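Glutathione S-transferase (PDB 4GF0) binds glutathione and, as its family suggests, probably catalyses conjugation of glutathione, through its thiol, to electrophilic substrates. Local coordinates at residues T105-H110 with C170-G175; A111-G116 with A131-T136; E135-C140 with D174-D179. One frame throughout, in Å; residues are numbered along the deposited sequence.

Contact 1 (T105-H110 with C170-G175); sequences TMHVAH and CNWLDG. With GSH (glutathione), chain D.
The imidazole of His-110 lies flat against the six-membered ring of Trp-172, and this pair carries most of the contact between helix 89-111 and the loop after helix 162-170. It is an offset stack, with planes 5° apart and centroids separated by 4.0 Å; the closest atoms, His-110 CG and Trp-172 CE3, are 3.5 Å apart. Indole atom CD2 sits over the middle of the imidazole, so the histidine also reaches toward the five-membered ring. The pose depends on chi1 of His-110 (170°), which places CG trans to the amide N and carries the ring out toward the loop. At each polar end a partner limits rotation: His-110 ND1 is hydrogen-bonded to Asp-176, and Trp-172 NE1 to the carbonyl of Gly-11.

One turn earlier, His-107 shares this first torsion but meets the far rim of the indole. Trp-172 CH2 stands 3.4 Å above the plane of the His-107 ring, displaced toward its rim, and the planes are inclined at 49°, so the rings meet obliquely. The sulfur SG2 of glutathione approaches the imidazole at its edge, 3.4 Å from His-107 NE2, and also lies 4.0 Å from Trp-172 CZ2. A broad indole suits this place because it touches two histidines and the ligand thiol at once.

Beyond the rings the contact is aliphatic. Met-106, long and extended, crosses the side chain of Leu-173 at about a right angle and brings CE to within 3.9 Å of Leu-173 CD2. Leu-173 closes a type I turn begun at Cys-170. Together His-107, His-110 and Trp-172 form an aromatic cluster on the helical-domain wall of the glutathione site, with Ile-13 of the thioredoxin-like domain touching both His-107 and Trp-172.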
loop_
_atom_site.group_PDB
_atom_site.type_symbol
_atom_site.label_atom_id
_atom_site.label_comp_id
_atom_site.label_asym_id
_atom_site.label_seq_id
_atom_site.Cartn_x
_atom_site.Cartn_y
_atom_site.Cartn_z
ATOM N N THR A 105 0.162 -7.283 1.985
ATOM C CA THR A 105 0.139 -8.707 2.314
ATOM C C THR A 105 0.609 -9.590 1.164
ATOM O O THR A 105 1.567 -10.347 1.312
ATOM C CB THR A 105 -1.265 -9.158 2.774
ATOM O OG1 THR A 105 -1.726 -8.283 3.808
ATOM C CG2 THR A 105 -1.222 -10.580 3.322
ATOM N N MET A 106 -0.055 -9.506 0.014
ATOM C CA MET A 106 0.242 -10.466 -1.043
ATOM C C MET A 106 1.564 -10.165 -1.751
ATOM O O MET A 106 2.369 -11.073 -1.973
ATOM C CB MET A 106 -0.917 -10.577 -2.040
ATOM C CG MET A 106 -0.825 -11.812 -2.938
ATOM S SD MET A 106 -2.420 -12.138 -3.729
ATOM C CE MET A 106 -2.088 -13.619 -4.682
ATOM N N HIS A 107 1.802 -8.900 -2.101
ATOM C CA HIS A 107 3.085 -8.542 -2.704
ATOM C C HIS A 107 4.178 -8.802 -1.680
ATOM O O HIS A 107 5.255 -9.289 -2.018
ATOM C CB HIS A 107 3.106 -7.074 -3.157
ATOM C CG HIS A 107 4.292 -6.714 -4.006
ATOM N ND1 HIS A 107 4.381 -5.513 -4.672
ATOM C CD2 HIS A 107 5.428 -7.393 -4.291
ATOM C CE1 HIS A 107 5.526 -5.463 -5.334
ATOM N NE2 HIS A 107 6.177 -6.590 -5.125
ATOM N N VAL A 108 3.893 -8.484 -0.421
ATOM C CA VAL A 108 4.866 -8.682 0.647
ATOM C C VAL A 108 5.255 -10.157 0.798
ATOM O O VAL A 108 6.438 -10.467 0.975
ATOM C CB VAL A 108 4.370 -8.091 1.988
ATOM C CG1 VAL A 108 5.249 -8.555 3.155
ATOM C CG2 VAL A 108 4.335 -6.561 1.903
ATOM N N ALA A 109 4.276 -11.061 0.710
ATOM C CA ALA A 109 4.566 -12.494 0.735
ATOM C C ALA A 109 5.471 -12.891 -0.427
ATOM O O ALA A 109 6.426 -13.650 -0.252
ATOM C CB ALA A 109 3.277 -13.324 0.722
ATOM N N HIS A 110 5.170 -12.379 -1.614
ATOM C CA HIS A 110 5.974 -12.673 -2.801
ATOM C C HIS A 110 7.405 -12.155 -2.639
ATOM O O HIS A 110 8.356 -12.800 -3.072
ATOM C CB HIS A 110 5.329 -12.047 -4.038
ATOM C CG HIS A 110 6.187 -12.089 -5.258
ATOM N ND1 HIS A 110 6.363 -13.224 -6.018
ATOM C CD2 HIS A 110 6.916 -11.115 -5.874
ATOM C CE1 HIS A 110 7.164 -12.960 -7.039
ATOM N NE2 HIS A 110 7.508 -11.681 -6.966
ATOM N N CYS A 170 -1.314 -11.806 -9.450
ATOM C CA CYS A 170 -1.687 -13.203 -9.705
ATOM C C CYS A 170 -0.823 -13.825 -10.794
ATOM O O CYS A 170 -0.669 -15.050 -10.880
ATOM C CB CYS A 170 -3.172 -13.313 -10.062
ATOM S SG CYS A 170 -4.240 -13.042 -8.652
ATOM N N ASN A 171 -0.235 -12.978 -11.622
ATOM C CA ASN A 171 0.670 -13.444 -12.659
ATOM C C ASN A 171 1.953 -14.054 -12.067
ATOM O O ASN A 171 2.681 -14.762 -12.758
ATOM C CB ASN A 171 1.000 -12.296 -13.617
ATOM C CG ASN A 171 1.408 -12.781 -14.974
ATOM O OD1 ASN A 171 0.650 -13.478 -15.651
ATOM N ND2 ASN A 171 2.616 -12.415 -15.392
ATOM N N TRP A 172 2.214 -13.774 -10.788
ATOM C CA TRP A 172 3.360 -14.339 -10.072
ATOM C C TRP A 172 3.074 -15.731 -9.514
ATOM O O TRP A 172 4.000 -16.439 -9.116
ATOM C CB TRP A 172 3.756 -13.448 -8.889
ATOM C CG TRP A 172 4.343 -12.130 -9.247
ATOM C CD1 TRP A 172 5.063 -11.824 -10.359
ATOM C CD2 TRP A 172 4.259 -10.930 -8.471
ATOM N NE1 TRP A 172 5.435 -10.496 -10.327
ATOM C CE2 TRP A 172 4.956 -9.928 -9.178
ATOM C CE3 TRP A 172 3.667 -10.608 -7.249
ATOM C CZ2 TRP A 172 5.067 -8.616 -8.697
ATOM C CZ3 TRP A 172 3.781 -9.310 -6.770
ATOM C CH2 TRP A 172 4.476 -8.329 -7.494
ATOM N N LEU A 173 1.802 -16.119 -9.449
ATOM C CA LEU A 173 1.428 -17.327 -8.689
ATOM C C LEU A 173 2.063 -18.616 -9.201
ATOM O O LEU A 173 2.619 -19.389 -8.407
ATOM C CB LEU A 173 -0.094 -17.475 -8.596
ATOM C CG LEU A 173 -0.808 -16.492 -7.664
ATOM C CD1 LEU A 173 -2.314 -16.537 -7.890
ATOM C CD2 LEU A 173 -0.486 -16.804 -6.200
ATOM N N ASP A 174 1.983 -18.864 -10.506
ATOM C CA ASP A 174 2.559 -20.084 -11.077
ATOM C C ASP A 174 4.053 -20.160 -10.769
ATOM O O ASP A 174 4.553 -21.198 -10.319
ATOM C CB ASP A 174 2.330 -20.145 -12.590
ATOM C CG ASP A 174 0.934 -20.624 -12.958
ATOM O OD1 ASP A 174 0.206 -21.105 -12.065
ATOM O OD2 ASP A 174 0.576 -20.539 -14.151
ATOM N N GLY A 175 4.742 -19.041 -10.984
ATOM C CA GLY A 175 6.165 -18.934 -10.720
ATOM C C GLY A 175 6.511 -19.092 -9.251
ATOM O O GLY A 175 7.631 -19.488 -8.908
HETATM N N1 GSH D . 5.358 -0.870 -2.168
HETATM C CA1 GSH D . 5.949 -0.725 -3.479
HETATM C C1 GSH D . 4.880 -0.467 -4.493
HETATM O O11 GSH D . 5.104 0.296 -5.472
HETATM O O12 GSH D . 3.759 -1.034 -4.387
HETATM C CB1 GSH D . 6.667 -1.995 -3.870
HETATM C CG1 GSH D . 7.646 -1.638 -4.991
HETATM C CD1 GSH D . 8.584 -2.824 -5.238
HETATM O OE1 GSH D . 9.082 -3.445 -4.297
HETATM N N2 GSH D . 8.879 -3.209 -6.614
HETATM C CA2 GSH D . 9.769 -4.316 -6.866
HETATM C C2 GSH D . 11.166 -3.761 -6.963
HETATM O O2 GSH D . 11.360 -2.624 -7.373
HETATM C CB2 GSH D . 9.420 -5.007 -8.145
HETATM S SG2 GSH D . 7.835 -5.812 -7.983
HETATM N N3 GSH D . 12.318 -4.554 -6.556
HETATM C CA3 GSH D . 13.648 -3.968 -6.682
HETATM C C3 GSH D . 14.525 -4.336 -5.512
HETATM O O31 GSH D . 14.011 -4.767 -4.440
HETATM O O32 GSH D . 15.787 -4.193 -5.595
#

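Contact 2 (A111-G116 with A131-T136); sequences AHKMRG and AQVPET. With GSH (glutathione), chain D.
Lys-113 and Val-133 bring the two backbones together, with CA atoms 6.2 Å apart. Segment 111-116 leaves the end of helix 89-111, still held by a bond from Arg-115 N to Ala-111 O (2.9 Å), while 131-136 is a kinked part of helix 123-148. Pro-134, which has no N-H to give, suits the kink. Val-133 makes the approach: its CG2, beside its own backbone N, presses on the peptide between His-112 and Lys-113, 3.7 Å from Lys-113 N, and touches Lys-113 CB at 3.8 Å. A compact branched residue fits so close an approach of backbones. The loop leaving helix 89-111 here meets the next helix, 123-148, in the all-helical C-terminal domain of the glutathione transferase fold, near the dimer interface, where His-112 meets His-112 and Trp-119 of the second subunit. Lys-113 lends only its base to the valine; the chain bends at chi3 (79°), and NZ forms a salt bridge with Asp-176. Arg-115 instead turns to the ligand, its guanidinium lying with one face against the glycyl carboxylate of glutathione: C3 is 3.7 Å above the middle of the group, and O31 is 3.4 Å from Arg-115 NE. With a leucine in its place, that carboxylate would probably lose a flat cationic cover and part of its charge balance. Arg-118 is hydrogen-bonded to the same glutathione.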
loop_
_atom_site.group_PDB
_atom_site.type_symbol
_atom_site.label_atom_id
_atom_site.label_comp_id
_atom_site.label_asym_id
_atom_site.label_seq_id
_atom_site.Cartn_x
_atom_site.Cartn_y
_atom_site.Cartn_z
ATOM N N ALA A 111 7.541 -10.996 -2.000
ATOM C CA ALA A 111 8.829 -10.316 -1.868
ATOM C C ALA A 111 9.805 -11.110 -1.018
ATOM O O ALA A 111 11.019 -10.930 -1.127
ATOM C CB ALA A 111 8.640 -8.922 -1.283
ATOM N N HIS A 112 9.278 -11.994 -0.180
ATOM C CA HIS A 112 10.139 -12.819 0.666
ATOM C C HIS A 112 10.868 -13.911 -0.112
ATOM O O HIS A 112 11.753 -14.584 0.431
ATOM C CB HIS A 112 9.350 -13.412 1.839
ATOM C CG HIS A 112 9.082 -12.433 2.931
ATOM N ND1 HIS A 112 8.153 -11.409 2.818
ATOM C CD2 HIS A 112 9.644 -12.287 4.153
ATOM C CE1 HIS A 112 8.146 -10.702 3.929
ATOM N NE2 HIS A 112 9.043 -11.216 4.759
ATOM N N LYS A 113 10.510 -14.093 -1.378
ATOM C CA LYS A 113 11.187 -15.093 -2.198
ATOM C C LYS A 113 12.604 -14.665 -2.562
ATOM O O LYS A 113 13.552 -15.441 -2.401
ATOM C CB LYS A 113 10.392 -15.403 -3.473
ATOM C CG LYS A 113 10.993 -16.548 -4.286
ATOM C CD LYS A 113 10.036 -17.061 -5.356
ATOM C CE LYS A 113 10.001 -16.163 -6.572
ATOM N NZ LYS A 113 9.171 -16.765 -7.663
ATOM N N MET A 114 12.741 -13.435 -3.056
ATOM C CA MET A 114 14.014 -12.930 -3.561
ATOM C C MET A 114 14.607 -11.762 -2.773
ATOM O O MET A 114 15.790 -11.454 -2.925
ATOM C CB MET A 114 13.867 -12.495 -5.024
ATOM C CG MET A 114 13.528 -13.611 -5.996
ATOM S SD MET A 114 14.784 -14.910 -6.016
ATOM C CE MET A 114 14.534 -15.601 -7.653
ATOM N N ARG A 115 13.789 -11.095 -1.963
ATOM C CA ARG A 115 14.246 -9.909 -1.239
ATOM C C ARG A 115 14.244 -10.132 0.268
ATOM O O ARG A 115 13.981 -9.207 1.038
ATOM C CB ARG A 115 13.383 -8.683 -1.575
ATOM C CG ARG A 115 13.110 -8.499 -3.051
ATOM C CD ARG A 115 14.374 -8.233 -3.834
ATOM N NE ARG A 115 14.084 -8.055 -5.256
ATOM C CZ ARG A 115 15.005 -7.973 -6.208
ATOM N NH1 ARG A 115 16.289 -8.058 -5.898
ATOM N NH2 ARG A 115 14.639 -7.806 -7.475
ATOM N N GLY A 116 14.548 -11.357 0.682
ATOM C CA GLY A 116 14.639 -11.684 2.093
ATOM C C GLY A 116 15.608 -10.790 2.846
ATOM O O GLY A 116 15.434 -10.549 4.043
ATOM N N ALA A 131 11.354 -20.849 1.166
ATOM C CA ALA A 131 10.622 -22.116 1.163
ATOM C C ALA A 131 9.138 -21.958 1.511
ATOM O O ALA A 131 8.321 -22.810 1.153
ATOM C CB ALA A 131 11.290 -23.120 2.099
ATOM N N GLN A 132 8.790 -20.873 2.201
ATOM C CA GLN A 132 7.416 -20.672 2.648
ATOM C C GLN A 132 6.540 -19.997 1.598
ATOM O O GLN A 132 5.318 -19.993 1.733
ATOM C CB GLN A 132 7.364 -19.838 3.933
ATOM C CG GLN A 132 8.292 -20.302 5.034
ATOM C CD GLN A 132 8.225 -21.795 5.275
ATOM O OE1 GLN A 132 7.147 -22.395 5.283
ATOM N NE2 GLN A 132 9.388 -22.408 5.472
ATOM N N VAL A 133 7.160 -19.435 0.565
ATOM C CA VAL A 133 6.429 -18.650 -0.441
ATOM C C VAL A 133 5.285 -19.394 -1.157
ATOM O O VAL A 133 4.222 -18.809 -1.382
ATOM C CB VAL A 133 7.391 -17.977 -1.465
ATOM C CG1 VAL A 133 6.615 -17.247 -2.566
ATOM C CG2 VAL A 133 8.302 -16.987 -0.755
ATOM N N PRO A 134 5.488 -20.675 -1.528
ATOM C CA PRO A 134 4.340 -21.356 -2.141
ATOM C C PRO A 134 3.160 -21.443 -1.181
ATOM O O PRO A 134 2.006 -21.351 -1.604
ATOM C CB PRO A 134 4.886 -22.750 -2.448
ATOM C CG PRO A 134 6.339 -22.524 -2.673
ATOM C CD PRO A 134 6.723 -21.471 -1.666
ATOM N N GLU A 135 3.441 -21.584 0.107
ATOM C CA GLU A 135 2.366 -21.660 1.088
ATOM C C GLU A 135 1.739 -20.305 1.424
ATOM O O GLU A 135 0.517 -20.206 1.537
ATOM C CB GLU A 135 2.827 -22.395 2.344
ATOM C CG GLU A 135 3.111 -23.866 2.063
ATOM C CD GLU A 135 3.683 -24.590 3.255
ATOM O OE1 GLU A 135 3.244 -24.307 4.391
ATOM O OE2 GLU A 135 4.576 -25.443 3.056
ATOM N N THR A 136 2.554 -19.260 1.570
ATOM C CA THR A 136 2.011 -17.937 1.870
ATOM C C THR A 136 1.231 -17.365 0.684
ATOM O O THR A 136 0.202 -16.717 0.869
ATOM C CB THR A 136 3.092 -16.928 2.316
ATOM O OG1 THR A 136 4.059 -16.762 1.271
ATOM C CG2 THR A 136 3.779 -17.410 3.580
HETATM N N1 GSH D . 5.358 -0.870 -2.168
HETATM C CA1 GSH D . 5.949 -0.725 -3.479
HETATM C C1 GSH D . 4.880 -0.467 -4.493
HETATM O O11 GSH D . 5.104 0.296 -5.472
HETATM O O12 GSH D . 3.759 -1.034 -4.387
HETATM C CB1 GSH D . 6.667 -1.995 -3.870
HETATM C CG1 GSH D . 7.646 -1.638 -4.991
HETATM C CD1 GSH D . 8.584 -2.824 -5.238
HETATM O OE1 GSH D . 9.082 -3.445 -4.297
HETATM N N2 GSH D . 8.879 -3.209 -6.614
HETATM C CA2 GSH D . 9.769 -4.316 -6.866
HETATM C C2 GSH D . 11.166 -3.761 -6.963
HETATM O O2 GSH D . 11.360 -2.624 -7.373
HETATM C CB2 GSH D . 9.420 -5.007 -8.145
HETATM S SG2 GSH D . 7.835 -5.812 -7.983
HETATM N N3 GSH D . 12.318 -4.554 -6.556
HETATM C CA3 GSH D . 13.648 -3.968 -6.682
HETATM C C3 GSH D . 14.525 -4.336 -5.512
HETATM O O31 GSH D . 14.011 -4.767 -4.440
HETATM O O32 GSH D . 15.787 -4.193 -5.595
#

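Contact 3 (E135-C140 with D174-D179); sequences ETMAAC and DGDGVD
Val-178 packs against Met-137 and Ala-138, joining helix 123-148 to the loop between helices 162-170 and 184-194 within the all-helical C-terminal domain of the glutathione transferase fold. The loop enters through a type I beta turn from Asp-174 to Gly-177, closed by Gly-177 N to Asp-174 O at 3.0 Å. Gly-177 has a positive phi (91°), where a side chain would be jammed against the carbonyl O of Asp-176.

The tight part is small and mostly apolar. Here the CA atoms of Ala-138 and Val-178 approach to 5.9 Å, a closeness that the small alanine permits. Val-178 CG2 does most of the touching: it lies 3.7 Å from Ala-138 N and 3.9 Å from Met-137 CB, nestling against the helix backbone where one residue passes into the next. Because CG1 takes the position trans to the backbone N (chi1 -178°), CG2 falls beside that N. Ala-138 and Val-178 also both touch Tyr-183, and Leu-173 packs on Met-137 and Val-178.

The solvent side is loose by contrast. Glu-135 points away from the loop, Ala-139 lies on an exposed part of the helix, and across the contact Asp-174, Gly-177 and Asp-179 are likewise exposed, as suits charged residues and a turn glycine. Asp-174 OD1 makes a weak hydrogen bond to Thr-180 N.

Asp-176 differs from these acids in being buried, and Lys-113 and His-110 satisfy its two oxygens. Met-137 supplies its apolar neighbour, a flexible chain that bends at chi2 (-64°) and again at chi3, so that the bend lies against one oxygen, OD2. Met-137 CG and CE each approach Asp-176 OD2 to 3.6 Å.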
loop_
_atom_site.group_PDB
_atom_site.type_symbol
_atom_site.label_atom_id
_atom_site.label_comp_id
_atom_site.label_asym_id
_atom_site.label_seq_id
_atom_site.Cartn_x
_atom_site.Cartn_y
_atom_site.Cartn_z
ATOM N N GLU A 135 3.441 -21.584 0.107
ATOM C CA GLU A 135 2.366 -21.660 1.088
ATOM C C GLU A 135 1.739 -20.305 1.424
ATOM O O GLU A 135 0.517 -20.206 1.537
ATOM C CB GLU A 135 2.827 -22.395 2.344
ATOM C CG GLU A 135 3.111 -23.866 2.063
ATOM C CD GLU A 135 3.683 -24.590 3.255
ATOM O OE1 GLU A 135 3.244 -24.307 4.391
ATOM O OE2 GLU A 135 4.576 -25.443 3.056
ATOM N N THR A 136 2.554 -19.260 1.570
ATOM C CA THR A 136 2.011 -17.937 1.870
ATOM C C THR A 136 1.231 -17.365 0.684
ATOM O O THR A 136 0.202 -16.717 0.869
ATOM C CB THR A 136 3.092 -16.928 2.316
ATOM O OG1 THR A 136 4.059 -16.762 1.271
ATOM C CG2 THR A 136 3.779 -17.410 3.580
ATOM N N MET A 137 1.721 -17.597 -0.530
ATOM C CA MET A 137 1.018 -17.120 -1.722
ATOM C C MET A 137 -0.276 -17.892 -1.968
ATOM O O MET A 137 -1.257 -17.328 -2.450
ATOM C CB MET A 137 1.918 -17.174 -2.966
ATOM C CG MET A 137 3.044 -16.144 -2.959
ATOM S SD MET A 137 2.498 -14.415 -2.988
ATOM C CE MET A 137 1.974 -14.252 -4.687
ATOM N N ALA A 138 -0.284 -19.180 -1.628
ATOM C CA ALA A 138 -1.499 -19.971 -1.769
ATOM C C ALA A 138 -2.553 -19.453 -0.795
ATOM O O ALA A 138 -3.741 -19.365 -1.133
ATOM C CB ALA A 138 -1.222 -21.440 -1.508
ATOM N N ALA A 139 -2.117 -19.096 0.410
ATOM C CA ALA A 139 -3.036 -18.578 1.417
ATOM C C ALA A 139 -3.589 -17.235 0.960
ATOM O O ALA A 139 -4.772 -16.934 1.161
ATOM C CB ALA A 139 -2.346 -18.454 2.790
ATOM N N CYS A 140 -2.743 -16.430 0.321
ATOM C CA CYS A 140 -3.202 -15.163 -0.231
ATOM C C CYS A 140 -4.198 -15.408 -1.356
ATOM O O CYS A 140 -5.232 -14.736 -1.437
ATOM C CB CYS A 140 -2.022 -14.326 -0.730
ATOM S SG CYS A 140 -1.065 -13.590 0.623
ATOM N N ASP A 174 1.983 -18.864 -10.506
ATOM C CA ASP A 174 2.559 -20.084 -11.077
ATOM C C ASP A 174 4.053 -20.160 -10.769
ATOM O O ASP A 174 4.553 -21.198 -10.319
ATOM C CB ASP A 174 2.330 -20.145 -12.590
ATOM C CG ASP A 174 0.934 -20.624 -12.958
ATOM O OD1 ASP A 174 0.206 -21.105 -12.065
ATOM O OD2 ASP A 174 0.576 -20.539 -14.151
ATOM N N GLY A 175 4.742 -19.041 -10.984
ATOM C CA GLY A 175 6.165 -18.934 -10.720
ATOM C C GLY A 175 6.511 -19.092 -9.251
ATOM O O GLY A 175 7.631 -19.488 -8.908
ATOM N N ASP A 176 5.555 -18.783 -8.376
ATOM C CA ASP A 176 5.774 -18.923 -6.942
ATOM C C ASP A 176 5.357 -20.299 -6.430
ATOM O O ASP A 176 5.423 -20.558 -5.232
ATOM C CB ASP A 176 5.048 -17.815 -6.152
ATOM C CG ASP A 176 5.728 -16.458 -6.274
ATOM O OD1 ASP A 176 6.833 -16.389 -6.854
ATOM O OD2 ASP A 176 5.163 -15.455 -5.783
ATOM N N GLY A 177 4.922 -21.174 -7.333
ATOM C CA GLY A 177 4.561 -22.530 -6.960
ATOM C C GLY A 177 3.100 -22.741 -6.592
ATOM O O GLY A 177 2.771 -23.704 -5.888
ATOM N N VAL A 178 2.225 -21.854 -7.070
ATOM C CA VAL A 178 0.783 -21.956 -6.834
ATOM C C VAL A 178 0.047 -22.112 -8.167
ATOM O O VAL A 178 0.264 -21.327 -9.090
ATOM C CB VAL A 178 0.241 -20.693 -6.127
ATOM C CG1 VAL A 178 -1.258 -20.833 -5.846
ATOM C CG2 VAL A 178 0.999 -20.431 -4.828
ATOM N N ASP A 179 -0.814 -23.124 -8.275
ATOM C CA ASP A 179 -1.587 -23.324 -9.504
ATOM C C ASP A 179 -2.763 -22.355 -9.535
ATOM O O ASP A 179 -3.686 -22.493 -8.738
ATOM C CB ASP A 179 -2.132 -24.756 -9.576
ATOM C CG ASP A 179 -1.101 -25.763 -10.047
ATOM O OD1 ASP A 179 -0.331 -25.436 -10.973
ATOM O OD2 ASP A 179 -1.072 -26.889 -9.496
#

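In the fold
Asp-176 of contact 3 ties the three contacts together. Its OD2 lies 2.5 Å from His-110 ND1 of contact 1, a probable hydrogen bond, and its OD1 is 2.5 Å from Lys-113 NZ of contact 2 in a salt bridge. A further probable hydrogen bond, Leu-173 O to Val-178 N at 2.8 Å, connects contacts 1 and 3, whose centres are about 7 Å apart; contact 2 lies about 9 Å from each by centres. Contacts 1 and 2 both touch glutathione, at its sulfur and its glycyl carboxylate respectively. Contact 3 stands behind them, with the Asp-176 side chain about 10 Å from a bound glutathione between nearest atoms, and may fix the rotation of His-110 behind Trp-172.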